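Local coordinates for minor fimbrium anchoring subunit Mfa2 (Porphyromonas gingivalis, PDB 5NFI), which attaches the minor (Mfa1) fimbriae to the outer membrane through its interaction with Mfa1 and regulates their length, at residues 6-11 and 134-139; 72-77 and 92-97. All blocks are in the same frame, centred on the assembly; numbering follows the deposited sequence.

Contact 1: 6-11 and 134-139; sequences YVNFYS and HTRANL
Strand 6-10 runs parallel to strand 134-138 in the N-terminal part of this fimbrillin-superfamily fold, pairing Tyr6 with His134 through Tyr10 with Asn138. Backbone bonds alternate across the seam, from Thr135 N to Tyr6 O (2.9 Å) through Tyr10 N to Ala137 O (3.1 Å, nearly straight at 177°) to Leu139 N on Tyr10 O. Beyond the strand, Ser11 OG gives its proton to Leu139 O at 2.6 Å. On the face that carries Asn8, Tyr10 and Arg136, the Tyr10 ring is sandwiched. The Arg136 guanidinium lies flat over one side, planes 11° apart and CZ 3.6 Å from the ring centroid, while Asn138 CB makes a CH-pi contact on the other side. Tyr10 CG sits between backbone N and carbonyl carbon (chi1 67°), which swings the ring across to strand 134-138. Farther back, Tyr6 CD2 lies over the His134 ring in a pair that barely overlaps; His134 ND1 bonds Glu55. On the opposite, largely apolar face, Val7 CG2 meets Thr135 CG2 (3.6 Å), and Phe9 CD1 meets Ala137 CB (3.7 Å). Phe9 and Ala137 thus pack inward, while on the more exposed face electrostatic attraction to the pi cloud and dispersion probably hold Arg136 on Tyr10.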
loop_
_atom_site.group_PDB
_atom_site.type_symbol
_atom_site.label_atom_id
_atom_site.label_comp_id
_atom_site.label_asym_id
_atom_site.label_seq_id
_atom_site.Cartn_x
_atom_site.Cartn_y
_atom_site.Cartn_z
ATOM N N TYR A 6 -6.835 -15.470 20.118
ATOM C CA TYR A 6 -7.930 -14.705 19.547
ATOM C C TYR A 6 -7.405 -13.323 19.178
ATOM O O TYR A 6 -6.715 -12.686 19.966
ATOM C CB TYR A 6 -9.115 -14.599 20.506
ATOM C CG TYR A 6 -9.873 -15.892 20.685
ATOM C CD1 TYR A 6 -10.753 -16.348 19.709
ATOM C CD2 TYR A 6 -9.719 -16.656 21.839
ATOM C CE1 TYR A 6 -11.451 -17.541 19.880
ATOM C CE2 TYR A 6 -10.403 -17.825 22.009
ATOM C CZ TYR A 6 -11.267 -18.270 21.031
ATOM O OH TYR A 6 -11.955 -19.453 21.217
ATOM N N VAL A 7 -7.726 -12.876 17.969
ATOM C CA VAL A 7 -7.239 -11.597 17.476
ATOM C C VAL A 7 -8.383 -10.685 17.068
ATOM O O VAL A 7 -9.297 -11.083 16.346
ATOM C CB VAL A 7 -6.293 -11.763 16.274
ATOM C CG1 VAL A 7 -5.816 -10.410 15.801
ATOM C CG2 VAL A 7 -5.104 -12.622 16.647
ATOM N N ASN A 8 -8.316 -9.457 17.568
ATOM C CA ASN A 8 -9.269 -8.414 17.253
ATOM C C ASN A 8 -8.669 -7.423 16.263
ATOM O O ASN A 8 -7.533 -6.961 16.433
ATOM C CB ASN A 8 -9.691 -7.685 18.517
ATOM C CG ASN A 8 -10.530 -6.472 18.222
ATOM O OD1 ASN A 8 -10.013 -5.359 18.080
ATOM N ND2 ASN A 8 -11.839 -6.679 18.104
ATOM N N PHE A 9 -9.416 -7.081 15.226
ATOM C CA PHE A 9 -8.832 -6.222 14.215
ATOM C C PHE A 9 -9.495 -4.868 14.225
ATOM O O PHE A 9 -10.731 -4.765 14.171
ATOM C CB PHE A 9 -8.920 -6.863 12.828
ATOM C CG PHE A 9 -8.078 -8.103 12.681
ATOM C CD1 PHE A 9 -6.694 -8.028 12.732
ATOM C CD2 PHE A 9 -8.668 -9.347 12.488
ATOM C CE1 PHE A 9 -5.915 -9.171 12.591
ATOM C CE2 PHE A 9 -7.892 -10.490 12.335
ATOM C CZ PHE A 9 -6.515 -10.401 12.383
ATOM N N TYR A 10 -8.647 -3.841 14.322
ATOM C CA TYR A 10 -9.064 -2.448 14.298
ATOM C C TYR A 10 -8.218 -1.649 13.300
ATOM O O TYR A 10 -7.314 -2.191 12.661
ATOM C CB TYR A 10 -8.974 -1.837 15.707
ATOM C CG TYR A 10 -7.581 -1.674 16.299
ATOM C CD1 TYR A 10 -6.896 -2.757 16.830
ATOM C CD2 TYR A 10 -6.971 -0.421 16.361
ATOM C CE1 TYR A 10 -5.635 -2.606 17.403
ATOM C CE2 TYR A 10 -5.703 -0.257 16.923
ATOM C CZ TYR A 10 -5.042 -1.356 17.449
ATOM O OH TYR A 10 -3.788 -1.211 18.012
ATOM N N SER A 11 -8.526 -0.366 13.155
ATOM C CA SER A 11 -7.706 0.504 12.329
ATOM C C SER A 11 -7.629 1.885 12.964
ATOM O O SER A 11 -8.619 2.617 13.040
ATOM C CB SER A 11 -8.251 0.595 10.908
ATOM O OG SER A 11 -7.341 1.276 10.053
ATOM N N HIS A 134 -5.347 -13.659 24.008
ATOM C CA HIS A 134 -5.971 -12.649 23.166
ATOM C C HIS A 134 -4.979 -11.575 22.791
ATOM O O HIS A 134 -3.970 -11.397 23.467
ATOM C CB HIS A 134 -7.169 -12.025 23.866
ATOM C CG HIS A 134 -8.279 -12.992 24.116
ATOM N ND1 HIS A 134 -9.487 -12.929 23.456
ATOM C CD2 HIS A 134 -8.362 -14.055 24.951
ATOM C CE1 HIS A 134 -10.270 -13.907 23.877
ATOM N NE2 HIS A 134 -9.611 -14.605 24.785
ATOM N N THR A 135 -5.278 -10.868 21.706
ATOM C CA THR A 135 -4.488 -9.733 21.273
ATOM C C THR A 135 -5.293 -8.899 20.278
ATOM O O THR A 135 -6.365 -9.312 19.843
ATOM C CB THR A 135 -3.160 -10.178 20.636
ATOM O OG1 THR A 135 -2.306 -9.044 20.441
ATOM C CG2 THR A 135 -3.405 -10.865 19.302
ATOM N N ARG A 136 -4.777 -7.714 19.955
ATOM C CA ARG A 136 -5.357 -6.824 18.955
ATOM C C ARG A 136 -4.311 -6.535 17.891
ATOM O O ARG A 136 -3.108 -6.575 18.178
ATOM C CB ARG A 136 -5.827 -5.506 19.578
ATOM C CG ARG A 136 -6.894 -5.659 20.613
ATOM C CD ARG A 136 -7.246 -4.344 21.300
ATOM N NE ARG A 136 -7.984 -3.406 20.451
ATOM C CZ ARG A 136 -7.595 -2.164 20.144
ATOM N NH1 ARG A 136 -6.451 -1.671 20.612
ATOM N NH2 ARG A 136 -8.368 -1.397 19.382
ATOM N N ALA A 137 -4.768 -6.222 16.677
ATOM C CA ALA A 137 -3.873 -5.837 15.585
ATOM C C ALA A 137 -4.410 -4.629 14.817
ATOM O O ALA A 137 -5.600 -4.554 14.535
ATOM C CB ALA A 137 -3.663 -7.004 14.646
ATOM N N ASN A 138 -3.527 -3.690 14.477
ATOM C CA ASN A 138 -3.921 -2.460 13.780
ATOM C C ASN A 138 -3.713 -2.552 12.264
ATOM O O ASN A 138 -2.581 -2.587 11.771
ATOM C CB ASN A 138 -3.148 -1.266 14.339
ATOM C CG ASN A 138 -3.630 0.080 13.776
ATOM O OD1 ASN A 138 -4.395 0.140 12.810
ATOM N ND2 ASN A 138 -3.169 1.165 14.386
ATOM N N LEU A 139 -4.819 -2.593 11.532
ATOM C CA LEU A 139 -4.758 -2.679 10.090
ATOM C C LEU A 139 -4.529 -1.289 9.535
ATOM O O LEU A 139 -5.320 -0.369 9.789
ATOM C CB LEU A 139 -6.038 -3.281 9.512
ATOM C CG LEU A 139 -6.290 -4.761 9.799
ATOM C CD1 LEU A 139 -7.772 -5.057 9.734
ATOM C CD2 LEU A 139 -5.537 -5.627 8.800
#

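Contact 2: 72-77 and 92-97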
loop_
_atom_site.group_PDB
_atom_site.type_symbol
_atom_site.label_atom_id
_atom_site.label_comp_id
_atom_site.label_asym_id
_atom_site.label_seq_id
_atom_site.Cartn_x
_atom_site.Cartn_y
_atom_site.Cartn_z
ATOM N N GLY A 72 -5.462 -7.917 4.659
ATOM C CA GLY A 72 -6.853 -7.675 4.363
ATOM C C GLY A 72 -7.059 -7.464 2.891
ATOM O O GLY A 72 -6.356 -6.666 2.269
ATOM N N ASN A 73 -8.033 -8.196 2.358
ATOM C CA ASN A 73 -8.431 -8.144 0.957
ATOM C C ASN A 73 -7.354 -8.613 -0.015
ATOM O O ASN A 73 -7.172 -8.026 -1.070
ATOM C CB ASN A 73 -8.872 -6.734 0.587
ATOM C CG ASN A 73 -9.960 -6.226 1.482
ATOM O OD1 ASN A 73 -10.753 -7.010 2.023
ATOM N ND2 ASN A 73 -10.016 -4.908 1.653
ATOM N N ILE A 74 -6.653 -9.679 0.333
ATOM C CA ILE A 74 -5.841 -10.372 -0.645
ATOM C C ILE A 74 -6.751 -10.950 -1.732
ATOM O O ILE A 74 -7.716 -11.652 -1.456
ATOM C CB ILE A 74 -5.012 -11.473 -0.004
ATOM C CG1 ILE A 74 -3.806 -10.859 0.708
ATOM C CG2 ILE A 74 -4.562 -12.464 -1.054
ATOM C CD1 ILE A 74 -2.908 -11.888 1.340
ATOM N N ASP A 75 -6.411 -10.642 -2.975
ATOM C CA ASP A 75 -7.323 -10.720 -4.104
ATOM C C ASP A 75 -6.677 -11.572 -5.184
ATOM O O ASP A 75 -5.539 -11.998 -5.026
ATOM C CB ASP A 75 -7.613 -9.302 -4.632
ATOM C CG ASP A 75 -9.083 -9.060 -4.893
ATOM O OD1 ASP A 75 -9.744 -9.934 -5.494
ATOM O OD2 ASP A 75 -9.599 -8.002 -4.480
ATOM N N ASP A 76 -7.381 -11.797 -6.287
ATOM C CA ASP A 76 -6.762 -12.450 -7.435
ATOM C C ASP A 76 -6.022 -11.435 -8.337
ATOM O O ASP A 76 -5.585 -11.779 -9.439
ATOM C CB ASP A 76 -7.800 -13.247 -8.244
ATOM C CG ASP A 76 -9.096 -12.487 -8.462
ATOM O OD1 ASP A 76 -9.084 -11.234 -8.369
ATOM O OD2 ASP A 76 -10.131 -13.143 -8.744
ATOM N N HIS A 77 -5.875 -10.200 -7.848
ATOM C CA HIS A 77 -4.972 -9.220 -8.463
ATOM C C HIS A 77 -3.529 -9.543 -8.093
ATOM O O HIS A 77 -2.595 -8.885 -8.581
ATOM C CB HIS A 77 -5.267 -7.784 -8.008
ATOM C CG HIS A 77 -6.584 -7.240 -8.457
ATOM N ND1 HIS A 77 -7.079 -7.425 -9.727
ATOM C CD2 HIS A 77 -7.503 -6.495 -7.801
ATOM C CE1 HIS A 77 -8.250 -6.823 -9.836
ATOM N NE2 HIS A 77 -8.528 -6.251 -8.681
ATOM N N GLN A 92 10.164 -13.982 3.521
ATOM C CA GLN A 92 9.979 -14.440 2.153
ATOM C C GLN A 92 8.838 -13.672 1.501
ATOM O O GLN A 92 7.987 -13.108 2.180
ATOM C CB GLN A 92 9.703 -15.939 2.116
ATOM C CG GLN A 92 10.929 -16.803 2.361
ATOM C CD GLN A 92 10.594 -18.286 2.478
ATOM O OE1 GLN A 92 10.450 -18.811 3.579
ATOM N NE2 GLN A 92 10.464 -18.960 1.344
ATOM N N VAL A 93 8.818 -13.642 0.178
ATOM C CA VAL A 93 7.799 -12.867 -0.505
ATOM C C VAL A 93 6.458 -13.581 -0.514
ATOM O O VAL A 93 6.292 -14.639 -1.112
ATOM C CB VAL A 93 8.206 -12.536 -1.949
ATOM C CG1 VAL A 93 7.148 -11.645 -2.603
ATOM C CG2 VAL A 93 9.578 -11.855 -1.966
ATOM N N LEU A 94 5.487 -12.979 0.144
ATOM C CA LEU A 94 4.138 -13.506 0.121
ATOM C C LEU A 94 3.428 -13.291 -1.221
ATOM O O LEU A 94 2.667 -14.150 -1.686
ATOM C CB LEU A 94 3.326 -12.859 1.243
ATOM C CG LEU A 94 1.842 -13.180 1.281
ATOM C CD1 LEU A 94 1.627 -14.699 1.299
ATOM C CD2 LEU A 94 1.224 -12.518 2.499
HETATM N N MSE A 95 3.726 -12.167 -1.862
HETATM C CA MSE A 95 2.766 -11.507 -2.735
HETATM C C MSE A 95 3.434 -10.652 -3.797
HETATM O O MSE A 95 4.332 -9.882 -3.477
HETATM C CB MSE A 95 1.903 -10.608 -1.872
HETATM C CG MSE A 95 0.485 -10.372 -2.253
HETATM SE SE MSE A 95 -0.081 -9.031 -0.930
HETATM C CE MSE A 95 0.545 -7.420 -1.834
ATOM N N ARG A 96 2.979 -10.762 -5.042
ATOM C CA ARG A 96 3.381 -9.817 -6.072
ATOM C C ARG A 96 2.173 -9.311 -6.833
ATOM O O ARG A 96 1.360 -10.104 -7.278
ATOM C CB ARG A 96 4.375 -10.452 -7.041
ATOM C CG ARG A 96 5.742 -10.635 -6.451
ATOM C CD ARG A 96 6.702 -11.218 -7.442
ATOM N NE ARG A 96 7.865 -11.803 -6.779
ATOM C CZ ARG A 96 8.821 -11.096 -6.177
ATOM N NH1 ARG A 96 8.747 -9.775 -6.135
ATOM N NH2 ARG A 96 9.847 -11.710 -5.603
ATOM N N LEU A 97 2.056 -7.995 -6.998
ATOM C CA LEU A 97 0.949 -7.461 -7.781
ATOM C C LEU A 97 1.013 -8.015 -9.198
ATOM O O LEU A 97 2.078 -8.025 -9.825
ATOM C CB LEU A 97 0.960 -5.943 -7.798
ATOM C CG LEU A 97 -0.240 -5.318 -8.517
ATOM C CD1 LEU A 97 -1.539 -5.854 -7.965
ATOM C CD2 LEU A 97 -0.208 -3.790 -8.394
#
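Ile74 and the neighbouring pair Leu94 and Met95 point their side chains at one another from the two segments, the loop after strand 64-72 and the bulged start of strand 93-100. The chain of Ile74 is extended (chi2 -178°), carrying CD1 out to Leu94 CD2 at 4.3 Å. Its CG1 passes 4.5 Å from the selenium of Met95, a selenomethionine in this crystal. Both approaches are loose van der Waals ones between the ends or flanks of the side chains. Two successive residues of the strand can face the loop together because Leu94 and Met95 form a classic beta bulge opposite Tyr170. Ile80 of strand 78-80 touches both Ile74 and Leu94, so the three aliphatic groups pack as one cluster; Tyr78 lies against Met95.

At the other end of the contact the approach is different. The CB of Leu97 points to one side of the loop, and CG anti to the backbone N (chi1 -176°) brings the branch back to it, with CD1 3.3 Å from His77 O and 4.2 Å from His77 CB. The imidazole itself turns away from strand 93-97. Polar ties there run just beyond the segments, to Lys98: its backbone bonds that of His77, and its NZ bonds Asp76 O. Within the loop, Asp75 OD1 accepts the N-H of Asp76 through its anti lone pair. The Ile74 contacts are thus dispersive and fix no direction, while the directional hydrogen bonding of loop to strand comes from Lys98, one residue farther on.

In the fold
Contact 1 and contact 2 lie 20 Å apart between centres, and along the chain both segments of contact 2 fall between those of contact 1. They do not touch, but their nearest atoms are about 5 Å apart, where Leu139 at the end of contact 1 approaches Gly72 at the start of contact 2. Strand 113-122 bridges them: it pairs with both 64-72 and 133-151, its Trp113 bonding the backbone of Gly72 and touching Ser11. Contact 1 is the parallel pairing of strands 3-10 and 133-151, whereas contact 2 is side-chain packing where the chain leaves strand 64-72 for the small antiparallel sheet containing 78-80 and 93-100.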